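Local coordinates for protein alcohol dehydrogenase YqhD (Escherichia coli, PDB 4QGS) that catalyses the NADPH-dependent reduction of a broad range of short-chain aldehydes to alcohols, using one catalytic zinc ion per subunit, at residues V203-V208 with Q261-L266; T277-H282 with T377-N382; G281-A286 with R392-A397; P301-W304 with T310-A313. One frame throughout, in Å; residues are numbered along the deposited sequence.

All four contacts lie in the helical C-terminal half of the chain. Contact 1 is nearest the chain centre, yet only partly buried, and borders the zinc site; contact 2, also partly buried, shares that zinc through His-278 of helix 276-288. Contacts 3 and 4 lie farther out, but every residue that touches in them is buried. Helix 276-288 serves contacts 2 and 3, their centres about 10 Å apart, while contact 4 is nested within the chain loops that these two close. Chemistry shifts accordingly: alanine packing beside metal and carboxylates in contact 1, an apolar leucine-methionine meeting beside a zinc-binding histidine in contact 2, an aromatic hydroxyl in contact 3 and a lysine in contact 4.

Contact 1: V203-V208 with Q261-L266; sequences VVDAFV and QAENGL. Unlike the reference sequence in segment 261-266: Glu-263 (reference Leu). With ZN (zinc ion), chain B.
Ala-206 and Ala-262 form the apolar part of this meeting between helix 196-211 and the end of helix 249-262. Their small side chains allow the two backbones to come close, with CA atoms 5.4 Å apart at this pair. The methyl carbons lie 3.9 Å apart, CB to CB, and Ala-262 CB also rests against Ala-206 O at 3.3 Å. Leu-235 of helix 222-244 adds a further apolar neighbour to Ala-206.

The charged part involves Asp-205 and Glu-263, the first residue to leave the helical path. Glu-263 folds its chain at CG, and its carboxylate plane lies only 15° from that of Asp-205 although the two side chains cross at about a right angle; OE1 comes 4.0 Å from Asp-205 OD2. No hydrogen bond crosses the contact.

Metal coordination uses the other oxygen: Asp-205 OD1 binds the zinc at 2.1 Å, whereas OD2 stays 3.3 Å from the metal. CG, swung anti to the backbone N (chi1 -173°), delivers the carboxylate to the ion. His-209, His-278, His-292 and two waters complete six ligand atoms.

Asp-205 thus binds the metal through OD1 while OD2 nears another carboxylate oxygen, a like-charge approach that the zinc would probably offset.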
# COMPACT_ATOMS: atom_id res chain seq x y z
N VAL A 203 5.97 8.16 0.37
CA VAL A 203 7.36 7.81 0.57
C VAL A 203 7.53 7.02 1.88
O VAL A 203 8.19 5.99 1.92
CB VAL A 203 8.26 9.06 0.57
CG1 VAL A 203 9.66 8.71 1.07
CG2 VAL A 203 8.32 9.63 -0.84
N VAL A 204 6.91 7.51 2.95
CA VAL A 204 7.01 6.81 4.23
C VAL A 204 6.39 5.41 4.17
O VAL A 204 6.97 4.44 4.64
CB VAL A 204 6.33 7.62 5.35
CG1 VAL A 204 6.24 6.78 6.63
CG2 VAL A 204 7.12 8.89 5.61
N ASP A 205 5.22 5.30 3.54
CA ASP A 205 4.52 4.02 3.48
C ASP A 205 5.35 3.01 2.67
O ASP A 205 5.53 1.86 3.10
CB ASP A 205 3.14 4.20 2.87
CG ASP A 205 2.29 2.92 2.93
OD1 ASP A 205 2.30 2.17 3.95
OD2 ASP A 205 1.59 2.67 1.92
N ALA A 206 5.88 3.45 1.53
CA ALA A 206 6.77 2.57 0.75
C ALA A 206 8.00 2.12 1.57
O ALA A 206 8.39 0.95 1.54
CB ALA A 206 7.21 3.26 -0.54
N PHE A 207 8.59 3.06 2.30
CA PHE A 207 9.77 2.80 3.10
C PHE A 207 9.44 1.73 4.15
O PHE A 207 10.18 0.76 4.33
CB PHE A 207 10.25 4.10 3.76
CG PHE A 207 11.62 4.00 4.42
CD1 PHE A 207 12.75 4.49 3.79
CD2 PHE A 207 11.75 3.45 5.69
CE1 PHE A 207 14.00 4.44 4.40
CE2 PHE A 207 13.01 3.38 6.31
CZ PHE A 207 14.13 3.87 5.66
N VAL A 208 8.30 1.91 4.81
CA VAL A 208 7.93 1.00 5.88
C VAL A 208 7.50 -0.36 5.33
O VAL A 208 7.88 -1.38 5.89
CB VAL A 208 6.82 1.60 6.76
CG1 VAL A 208 6.36 0.58 7.80
CG2 VAL A 208 7.35 2.86 7.43
N GLN A 261 7.90 -1.22 -6.28
CA GLN A 261 8.61 -2.43 -5.85
C GLN A 261 8.40 -2.69 -4.35
O GLN A 261 8.29 -3.85 -3.94
CB GLN A 261 10.10 -2.32 -6.18
CG GLN A 261 10.36 -2.25 -7.68
CD GLN A 261 9.86 -3.51 -8.38
OE1 GLN A 261 10.14 -4.61 -7.95
NE2 GLN A 261 9.09 -3.33 -9.44
N ALA A 262 8.30 -1.64 -3.55
CA ALA A 262 8.07 -1.80 -2.11
C ALA A 262 6.73 -2.50 -1.85
O ALA A 262 6.59 -3.24 -0.87
CB ALA A 262 8.11 -0.44 -1.41
N GLU A 263 5.77 -2.30 -2.74
CA GLU A 263 4.45 -2.93 -2.61
C GLU A 263 4.24 -4.23 -3.42
O GLU A 263 3.12 -4.72 -3.49
CB GLU A 263 3.39 -1.92 -3.06
CG GLU A 263 2.69 -1.18 -1.95
CD GLU A 263 3.46 0.04 -1.49
OE1 GLU A 263 3.74 0.15 -0.28
OE2 GLU A 263 3.76 0.90 -2.34
N ASN A 264 5.29 -4.83 -3.98
CA ASN A 264 5.13 -5.68 -5.16
C ASN A 264 5.31 -7.23 -5.03
O ASN A 264 4.60 -7.98 -5.68
CB ASN A 264 6.05 -5.13 -6.24
CG ASN A 264 5.83 -5.76 -7.62
OD1 ASN A 264 5.69 -6.96 -7.75
ND2 ASN A 264 5.76 -4.93 -8.64
N GLY A 265 6.26 -7.72 -4.24
CA GLY A 265 6.36 -9.16 -4.00
C GLY A 265 7.73 -9.84 -4.03
O GLY A 265 7.99 -10.78 -3.26
N LEU A 266 8.61 -9.38 -4.92
CA LEU A 266 9.96 -9.92 -4.99
C LEU A 266 10.71 -9.78 -3.65
O LEU A 266 11.34 -10.74 -3.20
CB LEU A 266 10.74 -9.22 -6.11
CG LEU A 266 11.99 -9.84 -6.72
CD1 LEU A 266 11.83 -11.33 -6.95
CD2 LEU A 266 12.32 -9.13 -8.03
ZN ZN B . 1.00 0.53 4.34
O HOH W 1 -0.62 -0.79 4.16
O HOH W 2 -0.02 1.09 2.53

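Contact 2: T277-H282 with T377-N382; sequences THMLGH and TQLGEN. With ZN (zinc ion), chain B.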
# COMPACT_ATOMS: atom_id res chain seq x y z
N THR A 277 4.33 -3.19 12.90
CA THR A 277 4.24 -1.72 12.82
C THR A 277 2.93 -1.32 12.13
O THR A 277 2.22 -0.42 12.62
CB THR A 277 5.45 -1.12 12.07
OG1 THR A 277 6.63 -1.29 12.87
CG2 THR A 277 5.24 0.39 11.79
N HIS A 278 2.60 -1.99 11.03
CA HIS A 278 1.30 -1.78 10.38
C HIS A 278 0.11 -2.10 11.30
O HIS A 278 -0.83 -1.32 11.35
CB HIS A 278 1.21 -2.60 9.08
CG HIS A 278 1.60 -1.82 7.85
ND1 HIS A 278 2.92 -1.50 7.56
CD2 HIS A 278 0.86 -1.25 6.87
CE1 HIS A 278 2.96 -0.79 6.45
NE2 HIS A 278 1.72 -0.62 6.01
N MET A 279 0.16 -3.23 12.01
CA MET A 279 -0.98 -3.61 12.84
C MET A 279 -1.20 -2.62 13.99
O MET A 279 -2.35 -2.24 14.27
CB MET A 279 -0.80 -5.03 13.39
CG MET A 279 -0.75 -6.10 12.29
SD MET A 279 -2.21 -6.10 11.22
CE MET A 279 -1.58 -5.25 9.78
N LEU A 280 -0.11 -2.19 14.62
CA LEU A 280 -0.20 -1.19 15.70
C LEU A 280 -0.65 0.16 15.15
O LEU A 280 -1.48 0.85 15.74
CB LEU A 280 1.14 -1.03 16.42
CG LEU A 280 1.61 -2.19 17.32
CD1 LEU A 280 2.87 -1.80 18.08
CD2 LEU A 280 0.52 -2.58 18.27
N GLY A 281 -0.08 0.52 14.01
CA GLY A 281 -0.44 1.77 13.36
C GLY A 281 -1.91 1.83 12.98
O GLY A 281 -2.54 2.91 13.09
N HIS A 282 -2.47 0.71 12.55
CA HIS A 282 -3.86 0.66 12.10
C HIS A 282 -4.84 1.08 13.20
O HIS A 282 -5.86 1.69 12.92
CB HIS A 282 -4.22 -0.75 11.60
CG HIS A 282 -3.69 -1.08 10.24
ND1 HIS A 282 -3.82 -2.33 9.67
CD2 HIS A 282 -3.02 -0.33 9.32
CE1 HIS A 282 -3.27 -2.33 8.47
NE2 HIS A 282 -2.77 -1.13 8.24
N THR A 377 -2.65 -10.08 19.01
CA THR A 377 -2.16 -10.31 20.36
C THR A 377 -0.77 -11.06 20.38
O THR A 377 -0.18 -11.22 21.46
CB THR A 377 -3.22 -11.13 21.17
OG1 THR A 377 -3.49 -12.33 20.42
CG2 THR A 377 -4.48 -10.35 21.34
N GLN A 378 -0.32 -11.54 19.20
CA GLN A 378 0.93 -12.28 18.92
C GLN A 378 1.66 -11.69 17.77
O GLN A 378 1.92 -12.40 16.84
CB GLN A 378 0.65 -13.69 18.45
CG GLN A 378 0.07 -14.71 19.33
CD GLN A 378 -1.42 -14.40 19.60
OE1 GLN A 378 -1.92 -13.36 19.14
NE2 GLN A 378 -2.18 -15.39 20.14
N LEU A 379 1.98 -10.42 17.77
CA LEU A 379 2.44 -9.80 16.53
C LEU A 379 3.93 -10.03 16.26
O LEU A 379 4.68 -10.50 17.13
CB LEU A 379 2.12 -8.29 16.54
CG LEU A 379 0.63 -7.95 16.74
CD1 LEU A 379 0.47 -6.42 16.86
CD2 LEU A 379 -0.20 -8.49 15.57
N GLY A 380 4.33 -9.75 15.01
CA GLY A 380 5.73 -9.73 14.62
C GLY A 380 6.19 -11.02 13.97
O GLY A 380 5.49 -12.03 14.03
N GLU A 381 7.37 -10.98 13.36
CA GLU A 381 7.89 -12.17 12.67
C GLU A 381 8.17 -13.31 13.66
O GLU A 381 8.24 -14.48 13.27
CB GLU A 381 9.15 -11.83 11.87
CG GLU A 381 10.37 -11.41 12.67
CD GLU A 381 10.45 -9.91 12.91
OE1 GLU A 381 9.39 -9.23 12.85
OE2 GLU A 381 11.56 -9.40 13.16
N ASN A 382 8.32 -12.97 14.93
CA ASN A 382 8.56 -13.99 15.96
C ASN A 382 7.31 -14.34 16.75
O ASN A 382 7.36 -15.14 17.69
CB ASN A 382 9.65 -13.52 16.92
CG ASN A 382 10.97 -13.30 16.22
OD1 ASN A 382 11.57 -14.23 15.71
ND2 ASN A 382 11.40 -12.04 16.14
ZN ZN B . 1.00 0.53 4.34
O HOH W 1 -0.62 -0.79 4.16
O HOH W 2 -0.02 1.09 2.53
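Leu-379 reaches from the loop before helix 387-396 to two consecutive side chains of helix 276-288, Met-279 and Leu-280, crossing both obliquely. Its CD1 touches both, 3.9 Å from Met-279 CB and 4.1 Å from Leu-280 CD2; its CD2 adds a contact to Met-279 alone, with Met-279 CG at 4.1 Å.

Met-279 therefore touches through its first two carbons alone. The bend at chi2 (-56°) turns SD away from Leu-379, and chi3 (102°) sets CE. Leu-280 behaves differently: its CB does not aim at the loop; chi2 of -173° extends CD1 away from CA, and the second branch, CD2, is the one that meets Leu-379 CD1. Leu-280 also meets Val-299 and Ile-393, joining helices 292-306 and 387-396 to the same apolar cluster, and backbone bonds between Leu-379 and Ile-385 brace the loop within itself.

His-278, directly before Met-279, points to the zinc and takes no part in the leucine packing. Its NE2 binds the metal, while ND1 is hydrogen-bonded to Glu-212 OE2, which fixes the rotation of the ring. The loop contact is thus held by dispersion and burial of apolar surface, without directional bonds, whereas the neighbouring histidine is oriented by polar ones.

Contact 3: G281-A286 with R392-A397; sequences GHELTA and RIYEAA
Tyr-394 of helix 387-396 touches Leu-284 and Glu-283 of helix 276-288. Its CB points toward the facing helix, and CG stands anti to the carbonyl carbon (chi1 -78°), sending the ring outward. The side chain also touches Ile-364 of helix 364-373. Farther along, CE1 meets Leu-284 CG at 4.1 Å and Leu-284 CD1 at 4.2 Å; the leucine comes at a slant to the ring, and the two side chains run past each other in opposite directions.

At the tip, OH lies 3.6 Å from Glu-283 CB and 3.9 Å from Glu-283 CG. These are van der Waals contacts: the polar partner of the hydroxyl is Leu-280 O, which it reaches by a hydrogen bond, one turn before Leu-284. Glu-283 bends at chi2 (-60°) and carries its carboxylate away, its plane turned 79° from that of the Tyr-394 ring, where OE2 is hydrogen-bonded to His-374 ND1.

A buried tyrosine thus ties the last helix of the chain to the helix bearing the zinc ligand His-278, within the all-helical C-terminal half characteristic of the iron-containing alcohol dehydrogenase family.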
# COMPACT_ATOMS: atom_id res chain seq x y z
N GLY A 281 -0.08 0.52 14.01
CA GLY A 281 -0.44 1.77 13.36
C GLY A 281 -1.91 1.83 12.98
O GLY A 281 -2.54 2.91 13.09
N HIS A 282 -2.47 0.71 12.55
CA HIS A 282 -3.86 0.66 12.10
C HIS A 282 -4.84 1.08 13.20
O HIS A 282 -5.86 1.69 12.92
CB HIS A 282 -4.22 -0.75 11.60
CG HIS A 282 -3.69 -1.08 10.24
ND1 HIS A 282 -3.82 -2.33 9.67
CD2 HIS A 282 -3.02 -0.33 9.32
CE1 HIS A 282 -3.27 -2.33 8.47
NE2 HIS A 282 -2.77 -1.13 8.24
N GLU A 283 -4.53 0.73 14.45
CA GLU A 283 -5.40 1.13 15.56
C GLU A 283 -5.36 2.64 15.81
O GLU A 283 -6.36 3.21 16.25
CB GLU A 283 -5.02 0.38 16.85
CG GLU A 283 -5.07 -1.14 16.72
CD GLU A 283 -6.42 -1.71 16.34
OE1 GLU A 283 -7.44 -1.00 16.35
OE2 GLU A 283 -6.47 -2.92 16.04
N LEU A 284 -4.22 3.28 15.53
CA LEU A 284 -4.13 4.75 15.64
C LEU A 284 -5.00 5.44 14.59
O LEU A 284 -5.63 6.47 14.86
CB LEU A 284 -2.68 5.22 15.53
CG LEU A 284 -1.77 4.75 16.69
CD1 LEU A 284 -0.31 5.11 16.41
CD2 LEU A 284 -2.22 5.39 18.02
N THR A 285 -5.04 4.89 13.38
CA THR A 285 -5.89 5.46 12.34
C THR A 285 -7.37 5.26 12.70
O THR A 285 -8.17 6.20 12.63
CB THR A 285 -5.62 4.83 10.95
OG1 THR A 285 -4.30 5.20 10.51
CG2 THR A 285 -6.66 5.36 9.94
N ALA A 286 -7.72 4.05 13.12
CA ALA A 286 -9.10 3.71 13.45
C ALA A 286 -9.63 4.57 14.58
O ALA A 286 -10.77 5.05 14.54
CB ALA A 286 -9.22 2.23 13.81
N ARG A 392 4.22 -1.26 25.69
CA ARG A 392 5.51 -0.60 25.83
C ARG A 392 5.88 0.21 24.58
O ARG A 392 6.51 1.26 24.67
CB ARG A 392 6.61 -1.63 26.11
CG ARG A 392 6.59 -2.16 27.53
CD ARG A 392 7.95 -2.74 27.92
NE ARG A 392 8.37 -3.78 26.99
CZ ARG A 392 8.09 -5.07 27.14
NH1 ARG A 392 7.39 -5.49 28.20
NH2 ARG A 392 8.52 -5.95 26.25
N ILE A 393 5.52 -0.32 23.42
CA ILE A 393 5.81 0.35 22.17
C ILE A 393 5.01 1.66 22.03
O ILE A 393 5.59 2.70 21.73
CB ILE A 393 5.54 -0.56 20.97
CG1 ILE A 393 6.52 -1.74 20.99
CG2 ILE A 393 5.68 0.21 19.64
CD1 ILE A 393 6.17 -2.81 20.00
N TYR A 394 3.70 1.60 22.25
CA TYR A 394 2.88 2.82 22.23
C TYR A 394 3.37 3.84 23.26
O TYR A 394 3.45 5.03 23.00
CB TYR A 394 1.42 2.49 22.52
CG TYR A 394 0.60 1.89 21.39
CD1 TYR A 394 0.64 2.42 20.10
CD2 TYR A 394 -0.24 0.81 21.63
CE1 TYR A 394 -0.14 1.87 19.07
CE2 TYR A 394 -1.02 0.26 20.63
CZ TYR A 394 -0.97 0.79 19.35
OH TYR A 394 -1.76 0.21 18.38
N GLU A 395 3.72 3.35 24.44
CA GLU A 395 4.18 4.24 25.50
C GLU A 395 5.47 4.96 25.10
O GLU A 395 5.61 6.17 25.31
CB GLU A 395 4.38 3.45 26.79
CG GLU A 395 4.88 4.27 27.95
CD GLU A 395 3.86 5.27 28.48
OE1 GLU A 395 4.31 6.29 29.03
OE2 GLU A 395 2.63 5.02 28.38
N ALA A 396 6.40 4.22 24.50
CA ALA A 396 7.67 4.81 24.07
C ALA A 396 7.47 5.77 22.90
O ALA A 396 8.32 6.60 22.63
CB ALA A 396 8.65 3.71 23.67
N ALA A 397 6.35 5.63 22.21
CA ALA A 397 6.07 6.45 21.04
C ALA A 397 5.42 7.77 21.42
O ALA A 397 5.16 8.61 20.56
CB ALA A 397 5.18 5.69 20.08

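Contact 4: P301-W304 with T310-A313; sequences PALW and TKRA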
# COMPACT_ATOMS: atom_id res chain seq x y z
N PRO A 301 9.94 3.56 14.77
CA PRO A 301 11.18 3.69 15.54
C PRO A 301 11.02 3.20 16.97
O PRO A 301 11.97 2.64 17.53
CB PRO A 301 11.50 5.18 15.47
CG PRO A 301 10.17 5.85 15.19
CD PRO A 301 9.41 4.88 14.35
N ALA A 302 9.83 3.37 17.56
CA ALA A 302 9.59 2.84 18.90
C ALA A 302 9.63 1.31 18.89
O ALA A 302 10.18 0.68 19.81
CB ALA A 302 8.25 3.34 19.45
N LEU A 303 9.06 0.71 17.85
CA LEU A 303 9.03 -0.75 17.75
C LEU A 303 10.45 -1.30 17.57
O LEU A 303 10.80 -2.33 18.17
CB LEU A 303 8.12 -1.19 16.59
CG LEU A 303 7.92 -2.71 16.47
CD1 LEU A 303 6.50 -3.08 16.06
CD2 LEU A 303 8.93 -3.30 15.50
N TRP A 304 11.23 -0.64 16.73
CA TRP A 304 12.60 -1.09 16.48
C TRP A 304 13.44 -1.07 17.76
O TRP A 304 14.18 -2.01 18.03
CB TRP A 304 13.24 -0.22 15.41
CG TRP A 304 12.98 -0.68 14.01
CD1 TRP A 304 12.30 -1.80 13.61
CD2 TRP A 304 13.42 -0.03 12.82
NE1 TRP A 304 12.30 -1.88 12.23
CE2 TRP A 304 12.97 -0.80 11.72
CE3 TRP A 304 14.14 1.14 12.58
CZ2 TRP A 304 13.23 -0.44 10.40
CZ3 TRP A 304 14.41 1.50 11.26
CH2 TRP A 304 13.96 0.70 10.19
N THR A 310 15.77 -9.14 18.92
CA THR A 310 15.48 -10.11 17.87
C THR A 310 15.83 -9.55 16.49
O THR A 310 16.14 -10.31 15.58
CB THR A 310 14.00 -10.53 17.86
OG1 THR A 310 13.17 -9.38 17.64
CG2 THR A 310 13.61 -11.18 19.18
N LYS A 311 15.78 -8.23 16.34
CA LYS A 311 16.08 -7.62 15.04
C LYS A 311 17.53 -7.17 14.92
O LYS A 311 17.89 -6.47 13.98
CB LYS A 311 15.16 -6.41 14.80
CG LYS A 311 13.70 -6.76 14.62
CD LYS A 311 12.89 -5.47 14.37
CE LYS A 311 11.41 -5.77 14.20
NZ LYS A 311 11.14 -6.61 12.99
N ARG A 312 18.36 -7.56 15.88
CA ARG A 312 19.69 -6.99 16.00
C ARG A 312 20.52 -7.11 14.72
O ARG A 312 21.04 -6.11 14.23
CB ARG A 312 20.42 -7.64 17.18
CG ARG A 312 21.90 -7.39 17.20
CD ARG A 312 22.55 -8.40 18.13
NE ARG A 312 23.70 -7.84 18.83
CZ ARG A 312 24.95 -7.93 18.39
NH1 ARG A 312 25.23 -8.54 17.24
NH2 ARG A 312 25.93 -7.39 19.10
N ALA A 313 20.63 -8.31 14.15
CA ALA A 313 21.46 -8.51 12.97
C ALA A 313 21.00 -7.67 11.78
O ALA A 313 21.82 -7.04 11.11
CB ALA A 313 21.49 -9.99 12.59
O HOH W 3 10.73 -3.89 10.91
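Helix 292-306 and helix 312-323 follow each other across a short connection, and within segments 301-304 and 310-313 the CA atoms come nearest at Trp-304 and Lys-311, 7.5 Å apart. The pair belongs to the all-helical C-terminal half of this iron-containing alcohol dehydrogenase; the first helix is kinked at Pro-301, and Lys-311 occupies the N-cap position of the second.

Lys-311 carries the contact by its aliphatic stem. Both chi2 and chi3 lie close to 180°, so CB through CE run out as a straight rod toward helix 292-306, crossing Leu-303 and Trp-304 at about a right angle. CE meets Leu-303 CD2 at 3.7 Å: the CB bond of the leucine does not aim at Lys-311, yet its chi1 of -175° brings CD2 to CE. CD lies 3.8 Å from Trp-304 CD1, approaching the indole at a slant. Tyr-318 meets the same indole edge-to-face.

At chi4 (-64°) the rod bends and places NZ in a polar nest: it forms salt bridges with Asp-274 and Glu-381 and a hydrogen bond with Val-215 O. Burial of this ammonium group is therefore matched by two carboxylates and a carbonyl, which would probably favour its charged form.

Water 3 lies in the indole plane at the ring edge, accepting a hydrogen bond of 2.9 Å from Trp-304 NE1 and a weak one of 3.4 Å from Lys-311 NZ.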